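Local coordinates for protein MdbA (Actinomyces oris, PDB 4Z7X) that acts as a thiol-disulfide oxidoreductase, probably forming disulfide bonds in exported proteins, in a pathway linked to sortase-mediated pilus assembly, at residues Gly150-Ala155 and Glu163-Phe168; Asp60-Tyr65 and Arg191-Thr196; His69-Glu74 and Ala129-Phe134. One frame throughout, in Å; residues are numbered along the deposited sequence.

How the contacts relate
MdbA illustrates how a thioredoxin-type core and a helical region are joined by contacts that touch one another in turn. Contact 2 closes the longest loop of the three, and contacts 3 and 1 are nested inside it, one after the other. Contacts 2 and 3, with centres about 14 Å apart, meet at C70, the second cysteine of a probable CxxC active site: its SG lies 3.6 Å from T196 CB. Contact 3 in turn touches contact 1, where I133 CD1 packs 3.9 Å from L151 CD2. Contacts 1 and 2 lie on opposite sides of the chain's centre, about 26 Å between centres. The bound cyclohexylamino sulfonate is about 13 Å from the F168 side chain and about 12 Å from that of F63.

Contact 1 of 3, residues Gly150-Ala155 and Glu163-Phe168; sequences GLVAAA and EVSAKF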
loop_
_atom_site.group_PDB
_atom_site.type_symbol
_atom_site.label_atom_id
_atom_site.label_comp_id
_atom_site.label_asym_id
_atom_site.label_seq_id
_atom_site.Cartn_x
_atom_site.Cartn_y
_atom_site.Cartn_z
ATOM N N GLY A 150 -14.918 -7.264 -9.603
ATOM C CA GLY A 150 -13.762 -6.686 -10.258
ATOM C C GLY A 150 -12.495 -6.992 -9.491
ATOM O O GLY A 150 -11.453 -7.259 -10.078
ATOM N N LEU A 151 -12.556 -6.915 -8.169
ATOM C CA LEU A 151 -11.376 -7.279 -7.360
ATOM C C LEU A 151 -11.062 -8.760 -7.414
ATOM O O LEU A 151 -9.911 -9.125 -7.359
ATOM C CB LEU A 151 -11.536 -6.843 -5.909
ATOM C CG LEU A 151 -11.519 -5.313 -5.694
ATOM C CD1 LEU A 151 -12.121 -4.928 -4.359
ATOM C CD2 LEU A 151 -10.082 -4.785 -5.871
ATOM N N VAL A 152 -12.077 -9.607 -7.476
ATOM C CA VAL A 152 -11.856 -11.048 -7.692
ATOM C C VAL A 152 -11.103 -11.224 -9.034
ATOM O O VAL A 152 -10.132 -11.963 -9.131
ATOM C CB VAL A 152 -13.173 -11.815 -7.676
ATOM C CG1 VAL A 152 -12.965 -13.248 -8.118
ATOM C CG2 VAL A 152 -13.783 -11.822 -6.248
ATOM N N ALA A 153 -11.535 -10.506 -10.049
ATOM C CA ALA A 153 -10.870 -10.601 -11.351
ATOM C C ALA A 153 -9.438 -10.089 -11.292
ATOM O O ALA A 153 -8.543 -10.698 -11.865
ATOM C CB ALA A 153 -11.679 -9.917 -12.417
ATOM N N ALA A 154 -9.191 -9.011 -10.551
ATOM C CA ALA A 154 -7.842 -8.511 -10.385
ATOM C C ALA A 154 -6.977 -9.521 -9.626
ATOM O O ALA A 154 -5.802 -9.702 -9.921
ATOM C CB ALA A 154 -7.857 -7.199 -9.647
ATOM N N ALA A 155 -7.555 -10.155 -8.617
ATOM C CA ALA A 155 -6.853 -11.164 -7.892
ATOM C C ALA A 155 -6.477 -12.343 -8.803
ATOM O O ALA A 155 -5.350 -12.829 -8.739
ATOM C CB ALA A 155 -7.699 -11.622 -6.749
ATOM N N GLU A 163 -9.294 -19.999 -3.780
ATOM C CA GLU A 163 -9.871 -20.183 -2.448
ATOM C C GLU A 163 -9.735 -18.927 -1.595
ATOM O O GLU A 163 -10.524 -18.678 -0.698
ATOM C CB GLU A 163 -9.333 -21.392 -1.730
ATOM C CG GLU A 163 -7.884 -21.451 -1.438
ATOM C CD GLU A 163 -7.516 -22.441 -0.324
ATOM O OE1 GLU A 163 -6.342 -22.393 0.075
ATOM O OE2 GLU A 163 -8.361 -23.251 0.147
ATOM N N VAL A 164 -8.766 -18.106 -1.915
ATOM C CA VAL A 164 -8.573 -16.841 -1.216
ATOM C C VAL A 164 -9.481 -15.731 -1.748
ATOM O O VAL A 164 -10.161 -15.037 -0.964
ATOM C CB VAL A 164 -7.073 -16.420 -1.274
ATOM C CG1 VAL A 164 -6.840 -15.041 -0.637
ATOM C CG2 VAL A 164 -6.242 -17.476 -0.551
ATOM N N SER A 165 -9.486 -15.534 -3.067
ATOM C CA SER A 165 -10.320 -14.484 -3.629
ATOM C C SER A 165 -11.818 -14.765 -3.394
ATOM O O SER A 165 -12.607 -13.831 -3.315
ATOM C CB SER A 165 -10.000 -14.236 -5.082
ATOM O OG SER A 165 -10.318 -15.375 -5.842
ATOM N N ALA A 166 -12.186 -16.049 -3.228
ATOM C CA ALA A 166 -13.565 -16.420 -2.897
ATOM C C ALA A 166 -14.045 -15.843 -1.588
ATOM O O ALA A 166 -15.243 -15.767 -1.382
ATOM C CB ALA A 166 -13.736 -17.950 -2.913
ATOM N N LYS A 167 -13.102 -15.408 -0.736
ATOM C CA LYS A 167 -13.416 -14.860 0.590
ATOM C C LYS A 167 -13.623 -13.348 0.563
ATOM O O LYS A 167 -14.035 -12.747 1.564
ATOM C CB LYS A 167 -12.297 -15.208 1.571
ATOM C CG LYS A 167 -12.165 -16.706 1.804
ATOM C CD LYS A 167 -11.089 -17.027 2.788
ATOM C CE LYS A 167 -11.015 -18.557 2.972
ATOM N NZ LYS A 167 -10.149 -18.960 4.103
ATOM N N PHE A 168 -13.400 -12.715 -0.584
ATOM C CA PHE A 168 -13.496 -11.255 -0.636
ATOM C C PHE A 168 -14.914 -10.778 -0.333
ATOM O O PHE A 168 -15.085 -9.829 0.439
ATOM C CB PHE A 168 -13.111 -10.655 -1.988
ATOM C CG PHE A 168 -11.660 -10.746 -2.368
ATOM C CD1 PHE A 168 -10.656 -11.161 -1.496
ATOM C CD2 PHE A 168 -11.293 -10.353 -3.648
ATOM C CE1 PHE A 168 -9.317 -11.212 -1.908
ATOM C CE2 PHE A 168 -9.955 -10.366 -4.045
ATOM C CZ PHE A 168 -8.979 -10.817 -3.179
HETATM O O HOH W 1 -9.981 -14.677 -8.430
#
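F168 reaches across to L151, V152 and A155, and makes the largest single share of this contact. From CB, a first torsion of -69° sets CG anti to the carbonyl carbon and aims the ring at the other helix. One long side of the ring then does the touching. CD2 comes first, 3.9 Å from V152 CG2, in an approach that is oblique to the ring. Next along, CE2 lies 3.5 Å from L151 O, which stands at the ring edge, near its plane. The same CE2 is 3.7 Å from A155 CB, and CZ at the tip stays beside that methyl.

Between the two segments the chain turns back within a compact run of helices, the kind of helical region that DsbA-like proteins insert into a thioredoxin fold. A type I turn from S165 to F168 sets the ring over its own backbone: S165 CA sits 3.8 Å above the ring plane, over the centre. F126 of helix 123-140 also meets the F168 ring, with the planes at about 45°.

Beside the ring the contact turns polar. One water donates to V152 O at 2.8 Å and is 2.7 Å from S165 OG, tying the helix backbone to a buried hydroxyl that also has a weak hydrogen bond to K162 O. Next to this bridge, S165 CB packs 3.9 Å from A155 CB.

Contact 2 of 3, residues Asp60-Tyr65 and Arg191-Thr196; sequences DIYFDY and RELEGT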
loop_
_atom_site.group_PDB
_atom_site.type_symbol
_atom_site.label_atom_id
_atom_site.label_comp_id
_atom_site.label_asym_id
_atom_site.label_seq_id
_atom_site.Cartn_x
_atom_site.Cartn_y
_atom_site.Cartn_z
ATOM N N ASP A 60 8.429 5.350 2.828
ATOM C CA ASP A 60 7.063 5.305 3.343
ATOM C C ASP A 60 6.167 5.944 2.293
ATOM O O ASP A 60 6.437 7.081 1.864
ATOM C CB ASP A 60 6.949 6.196 4.600
ATOM C CG ASP A 60 7.570 5.601 5.826
ATOM O OD1 ASP A 60 7.139 4.516 6.205
ATOM O OD2 ASP A 60 8.485 6.238 6.446
ATOM N N ILE A 61 5.097 5.271 1.921
ATOM C CA ILE A 61 4.090 5.806 1.036
ATOM C C ILE A 61 2.710 5.777 1.728
ATOM O O ILE A 61 2.197 4.723 2.039
ATOM C CB ILE A 61 4.000 5.040 -0.306
ATOM C CG1 ILE A 61 5.407 5.006 -0.991
ATOM C CG2 ILE A 61 2.991 5.715 -1.208
ATOM C CD1 ILE A 61 5.482 4.181 -2.242
ATOM N N TYR A 62 2.179 6.976 1.939
ATOM C CA TYR A 62 0.824 7.181 2.459
ATOM C C TYR A 62 -0.096 7.365 1.260
ATOM O O TYR A 62 0.149 8.235 0.396
ATOM C CB TYR A 62 0.736 8.403 3.394
ATOM C CG TYR A 62 1.410 8.217 4.711
ATOM C CD1 TYR A 62 2.793 8.357 4.862
ATOM C CD2 TYR A 62 0.668 7.913 5.826
ATOM C CE1 TYR A 62 3.390 8.159 6.103
ATOM C CE2 TYR A 62 1.248 7.750 7.073
ATOM C CZ TYR A 62 2.609 7.866 7.208
ATOM O OH TYR A 62 3.215 7.673 8.444
ATOM N N PHE A 63 -1.136 6.541 1.201
ATOM C CA PHE A 63 -1.992 6.484 0.012
ATOM C C PHE A 63 -3.437 6.179 0.378
ATOM O O PHE A 63 -3.742 5.729 1.487
ATOM C CB PHE A 63 -1.471 5.402 -0.927
ATOM C CG PHE A 63 -1.743 4.010 -0.442
ATOM C CD1 PHE A 63 -0.898 3.360 0.437
ATOM C CD2 PHE A 63 -2.942 3.412 -0.761
ATOM C CE1 PHE A 63 -1.231 2.097 0.894
ATOM C CE2 PHE A 63 -3.272 2.161 -0.320
ATOM C CZ PHE A 63 -2.414 1.498 0.534
ATOM N N ASP A 64 -4.324 6.501 -0.564
ATOM C CA ASP A 64 -5.746 6.126 -0.535
ATOM C C ASP A 64 -6.055 5.449 -1.880
ATOM O O ASP A 64 -5.773 6.022 -2.936
ATOM C CB ASP A 64 -6.602 7.397 -0.352
ATOM C CG ASP A 64 -8.091 7.120 -0.187
ATOM O OD1 ASP A 64 -8.554 6.068 -0.632
ATOM O OD2 ASP A 64 -8.818 7.997 0.349
ATOM N N TYR A 65 -6.602 4.251 -1.832
ATOM C CA TYR A 65 -7.037 3.544 -3.025
ATOM C C TYR A 65 -7.998 4.313 -3.929
ATOM O O TYR A 65 -8.116 3.986 -5.112
ATOM C CB TYR A 65 -7.638 2.161 -2.697
ATOM C CG TYR A 65 -6.617 1.114 -2.265
ATOM C CD1 TYR A 65 -5.592 0.758 -3.114
ATOM C CD2 TYR A 65 -6.643 0.550 -1.002
ATOM C CE1 TYR A 65 -4.655 -0.178 -2.763
ATOM C CE2 TYR A 65 -5.699 -0.384 -0.617
ATOM C CZ TYR A 65 -4.697 -0.731 -1.492
ATOM O OH TYR A 65 -3.752 -1.623 -1.104
ATOM N N ARG A 191 -0.405 12.145 12.570
ATOM C CA ARG A 191 0.817 12.681 12.007
ATOM C C ARG A 191 0.618 13.968 11.226
ATOM O O ARG A 191 1.594 14.538 10.659
ATOM C CB ARG A 191 1.440 11.607 11.151
ATOM C CG ARG A 191 1.830 10.438 12.029
ATOM C CD ARG A 191 2.216 9.297 11.200
ATOM N NE ARG A 191 2.946 8.328 12.010
ATOM C CZ ARG A 191 2.911 7.021 11.798
ATOM N NH1 ARG A 191 3.622 6.194 12.559
ATOM N NH2 ARG A 191 2.100 6.541 10.886
ATOM N N GLU A 192 -0.637 14.420 11.210
ATOM C CA GLU A 192 -1.033 15.725 10.660
ATOM C C GLU A 192 -0.592 15.904 9.217
ATOM O O GLU A 192 -0.127 16.971 8.796
ATOM C CB GLU A 192 -0.494 16.839 11.535
ATOM C CG GLU A 192 -1.021 16.735 12.970
ATOM C CD GLU A 192 -1.269 18.066 13.646
ATOM O OE1 GLU A 192 -1.207 18.080 14.884
ATOM O OE2 GLU A 192 -1.550 19.081 12.967
ATOM N N LEU A 193 -0.775 14.844 8.462
ATOM C CA LEU A 193 -0.437 14.848 7.056
ATOM C C LEU A 193 -1.555 15.577 6.319
ATOM O O LEU A 193 -2.694 15.654 6.793
ATOM C CB LEU A 193 -0.248 13.422 6.559
ATOM C CG LEU A 193 0.831 12.673 7.349
ATOM C CD1 LEU A 193 0.978 11.285 6.757
ATOM C CD2 LEU A 193 2.172 13.373 7.329
ATOM N N GLU A 194 -1.210 16.126 5.166
ATOM C CA GLU A 194 -2.074 17.091 4.504
ATOM C C GLU A 194 -2.802 16.560 3.272
ATOM O O GLU A 194 -3.825 17.123 2.878
ATOM C CB GLU A 194 -1.261 18.342 4.178
ATOM C CG GLU A 194 -0.457 18.805 5.400
ATOM C CD GLU A 194 0.008 20.247 5.341
ATOM O OE1 GLU A 194 0.135 20.865 6.434
ATOM O OE2 GLU A 194 0.259 20.758 4.222
ATOM N N GLY A 195 -2.280 15.522 2.653
ATOM C CA GLY A 195 -2.889 14.966 1.469
ATOM C C GLY A 195 -2.294 13.625 1.099
ATOM O O GLY A 195 -1.397 13.117 1.784
ATOM N N THR A 196 -2.782 13.068 -0.007
ATOM C CA THR A 196 -2.234 11.819 -0.551
ATOM C C THR A 196 -1.848 11.985 -2.046
ATOM O O THR A 196 -2.446 12.775 -2.760
ATOM C CB THR A 196 -3.199 10.627 -0.453
ATOM O OG1 THR A 196 -4.452 10.978 -1.042
ATOM C CG2 THR A 196 -3.433 10.245 0.983
#
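Y62 presents a face to L193 and its hydroxyl edge to R191, so one ring is met from two directions by the loop that follows helix 178-190. L193 CD1 stands almost straight above the ring, 3.5 Å from the centroid and 11° off the normal, a CH-pi contact made by a single methyl. R191 arrives differently. Its chain is extended from CG to NE, and the guanidinium lies nearly perpendicular to the ring, the planes 82° apart. NH2 is near the ring plane and 2.9 Å from Y62 OH, yet the angle is too poor for a hydrogen bond; the charged group is instead held by a salt bridge from NH2 to D38 and a bond from NE to the carbonyl of P15. Y62 also stacks with H95 of the adjacent strand.

Further along, T196 turns its methyl to the backbone, with CG2 4.1 Å from F63 C and equally near D64 N. T196 also touches C67 and C70. A loop that passes beside the paired cysteines and then enters a strand antiparallel to the central one is consistent with the place of the cis-proline loop in thioredoxin-fold oxidoreductases.

Contact 3 of 3, residues His69-Glu74 and Ala129-Phe134; sequences HCAQFE and AAFEIF
The ring of F131 is the main bump here, and the hollow it fills is on helix 68-86, bounded by C70, A71 and E74. Each part of the side chain meets a different wall. CZ at the far end lies 3.6 Å from C70 CB, while CD1 presses on the backbone at 3.5 Å from A71 CA. At the near end, F131 CB is 3.9 Å from E74 CG. The carbonyl O of C70 lies over one ring face, offset toward the rim.

E74 shapes its wall by folding. CG is anti to the backbone N (chi1 170°), and a bend at chi2 takes the chain obliquely across the phenylalanine; the carboxylate and ring planes are 20° apart. In the reverse sense A71 is a small bump: its methyl sits 3.8 Å from F131 CD1 and approaches F134, less surely because F134 has two modelled positions. With the F131 ring cut back to an alanine here, a gap is likely to open against C70 and A71, and the E74 methylenes would keep only their contact with CB.

The axes of segments 69-74 and 129-134 approach to 9.1 Å, crossing at -122°. Helix 68-86, carrying C70 of a likely CxxC, sets H69 against P197 ahead of strand 198-201, and F131 meets the rings of Y65 and H127. Beyond, helix 123-140 packs A129 and I133 onto helix 148-157, and A130 onto helix 103-118.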
loop_
_atom_site.group_PDB
_atom_site.type_symbol
_atom_site.label_atom_id
_atom_site.label_comp_id
_atom_site.label_asym_id
_atom_site.label_seq_id
_atom_site.Cartn_x
_atom_site.Cartn_y
_atom_site.Cartn_z
ATOM N N HIS A 69 -4.348 10.808 -7.664
ATOM C CA HIS A 69 -2.930 11.074 -7.646
ATOM C C HIS A 69 -2.123 9.853 -7.188
ATOM O O HIS A 69 -1.031 9.576 -7.707
ATOM C CB HIS A 69 -2.624 12.285 -6.770
ATOM C CG HIS A 69 -3.199 13.551 -7.297
ATOM N ND1 HIS A 69 -4.357 14.109 -6.812
ATOM C CD2 HIS A 69 -2.781 14.353 -8.298
ATOM C CE1 HIS A 69 -4.617 15.215 -7.484
ATOM N NE2 HIS A 69 -3.675 15.381 -8.393
ATOM N N CYS A 70 -2.647 9.129 -6.213
ATOM C CA CYS A 70 -2.069 7.851 -5.784
ATOM C C CYS A 70 -2.103 6.805 -6.900
ATOM O O CYS A 70 -1.165 6.048 -7.055
ATOM C CB CYS A 70 -2.807 7.303 -4.559
ATOM S SG CYS A 70 -2.547 8.328 -3.103
ATOM N N ALA A 71 -3.179 6.765 -7.669
ATOM C CA ALA A 71 -3.255 5.812 -8.788
ATOM C C ALA A 71 -2.192 6.141 -9.819
ATOM O O ALA A 71 -1.536 5.233 -10.337
ATOM C CB ALA A 71 -4.653 5.819 -9.416
ATOM N N GLN A 72 -2.007 7.427 -10.115
ATOM C CA GLN A 72 -1.002 7.859 -11.097
ATOM C C GLN A 72 0.388 7.515 -10.560
ATOM O O GLN A 72 1.270 7.064 -11.308
ATOM C CB GLN A 72 -1.078 9.385 -11.338
ATOM C CG GLN A 72 -2.322 9.866 -12.073
ATOM C CD GLN A 72 -2.362 11.384 -12.241
ATOM O OE1 GLN A 72 -3.153 12.075 -11.592
ATOM N NE2 GLN A 72 -1.499 11.908 -13.098
ATOM N N PHE A 73 0.589 7.751 -9.251
ATOM C CA PHE A 73 1.867 7.491 -8.619
ATOM C C PHE A 73 2.223 6.039 -8.718
ATOM O O PHE A 73 3.350 5.698 -9.083
ATOM C CB PHE A 73 1.833 7.953 -7.148
ATOM C CG PHE A 73 3.162 7.858 -6.429
ATOM C CD1 PHE A 73 3.576 6.645 -5.882
ATOM C CD2 PHE A 73 3.991 8.987 -6.279
ATOM C CE1 PHE A 73 4.797 6.542 -5.233
ATOM C CE2 PHE A 73 5.191 8.895 -5.616
ATOM C CZ PHE A 73 5.604 7.670 -5.093
ATOM N N GLU A 74 1.277 5.183 -8.392
ATOM C CA GLU A 74 1.486 3.754 -8.464
ATOM C C GLU A 74 1.823 3.330 -9.901
ATOM O O GLU A 74 2.769 2.550 -10.123
ATOM C CB GLU A 74 0.255 3.015 -7.936
ATOM C CG GLU A 74 0.283 1.504 -8.201
ATOM C CD GLU A 74 1.341 0.722 -7.420
ATOM O OE1 GLU A 74 1.552 -0.475 -7.771
ATOM O OE2 GLU A 74 1.930 1.297 -6.471
ATOM N N ALA A 129 -2.733 -4.065 -8.804
ATOM C CA ALA A 129 -3.886 -4.370 -9.607
ATOM C C ALA A 129 -5.119 -3.586 -9.187
ATOM O O ALA A 129 -5.936 -3.202 -10.036
ATOM C CB ALA A 129 -4.135 -5.872 -9.626
ATOM N N ALA A 130 -5.272 -3.339 -7.880
ATOM C CA ALA A 130 -6.430 -2.597 -7.382
ATOM C C ALA A 130 -6.325 -1.157 -7.840
ATOM O O ALA A 130 -7.317 -0.556 -8.211
ATOM C CB ALA A 130 -6.480 -2.652 -5.882
ATOM N N PHE A 131 -5.119 -0.603 -7.832
ATOM C CA PHE A 131 -4.943 0.740 -8.375
ATOM C C PHE A 131 -5.174 0.776 -9.884
ATOM O O PHE A 131 -5.670 1.761 -10.400
ATOM C CB PHE A 131 -3.572 1.308 -8.036
ATOM C CG PHE A 131 -3.554 2.143 -6.782
ATOM C CD1 PHE A 131 -4.391 3.230 -6.674
ATOM C CD2 PHE A 131 -2.776 1.813 -5.675
ATOM C CE1 PHE A 131 -4.384 4.034 -5.548
ATOM C CE2 PHE A 131 -2.748 2.630 -4.563
ATOM C CZ PHE A 131 -3.572 3.737 -4.493
ATOM N N GLU A 132 -4.823 -0.285 -10.586
ATOM C CA GLU A 132 -5.023 -0.369 -12.043
ATOM C C GLU A 132 -6.508 -0.289 -12.377
ATOM O O GLU A 132 -6.914 0.298 -13.376
ATOM C CB GLU A 132 -4.401 -1.682 -12.572
ATOM C CG GLU A 132 -4.444 -1.869 -14.080
ATOM C CD GLU A 132 -3.444 -2.919 -14.549
ATOM O OE1 GLU A 132 -2.668 -3.447 -13.719
ATOM O OE2 GLU A 132 -3.445 -3.243 -15.743
ATOM N N ILE A 133 -7.330 -0.910 -11.543
ATOM C CA ILE A 133 -8.792 -0.813 -11.752
ATOM C C ILE A 133 -9.210 0.676 -11.763
ATOM O O ILE A 133 -9.955 1.140 -12.639
ATOM C CB ILE A 133 -9.607 -1.564 -10.657
ATOM C CG1 ILE A 133 -9.487 -3.062 -10.827
ATOM C CG2 ILE A 133 -11.081 -1.214 -10.692
ATOM C CD1 ILE A 133 -10.103 -3.865 -9.704
ATOM N N PHE A 134 -8.734 1.411 -10.773
ATOM C CA PHE A 134 -9.103 2.797 -10.619
ATOM C C PHE A 134 -8.553 3.607 -11.786
ATOM O O PHE A 134 -9.263 4.419 -12.360
ATOM C CB PHE A 134 -8.589 3.327 -9.271
ATOM C CG PHE A 134 -9.190 4.638 -8.860
ATOM C CD1 PHE A 134 -10.335 4.677 -8.077
ATOM C CD2 PHE A 134 -8.620 5.827 -9.243
ATOM C CE1 PHE A 134 -10.896 5.879 -7.696
ATOM C CE2 PHE A 134 -9.179 7.041 -8.864
ATOM C CZ PHE A 134 -10.317 7.067 -8.086
#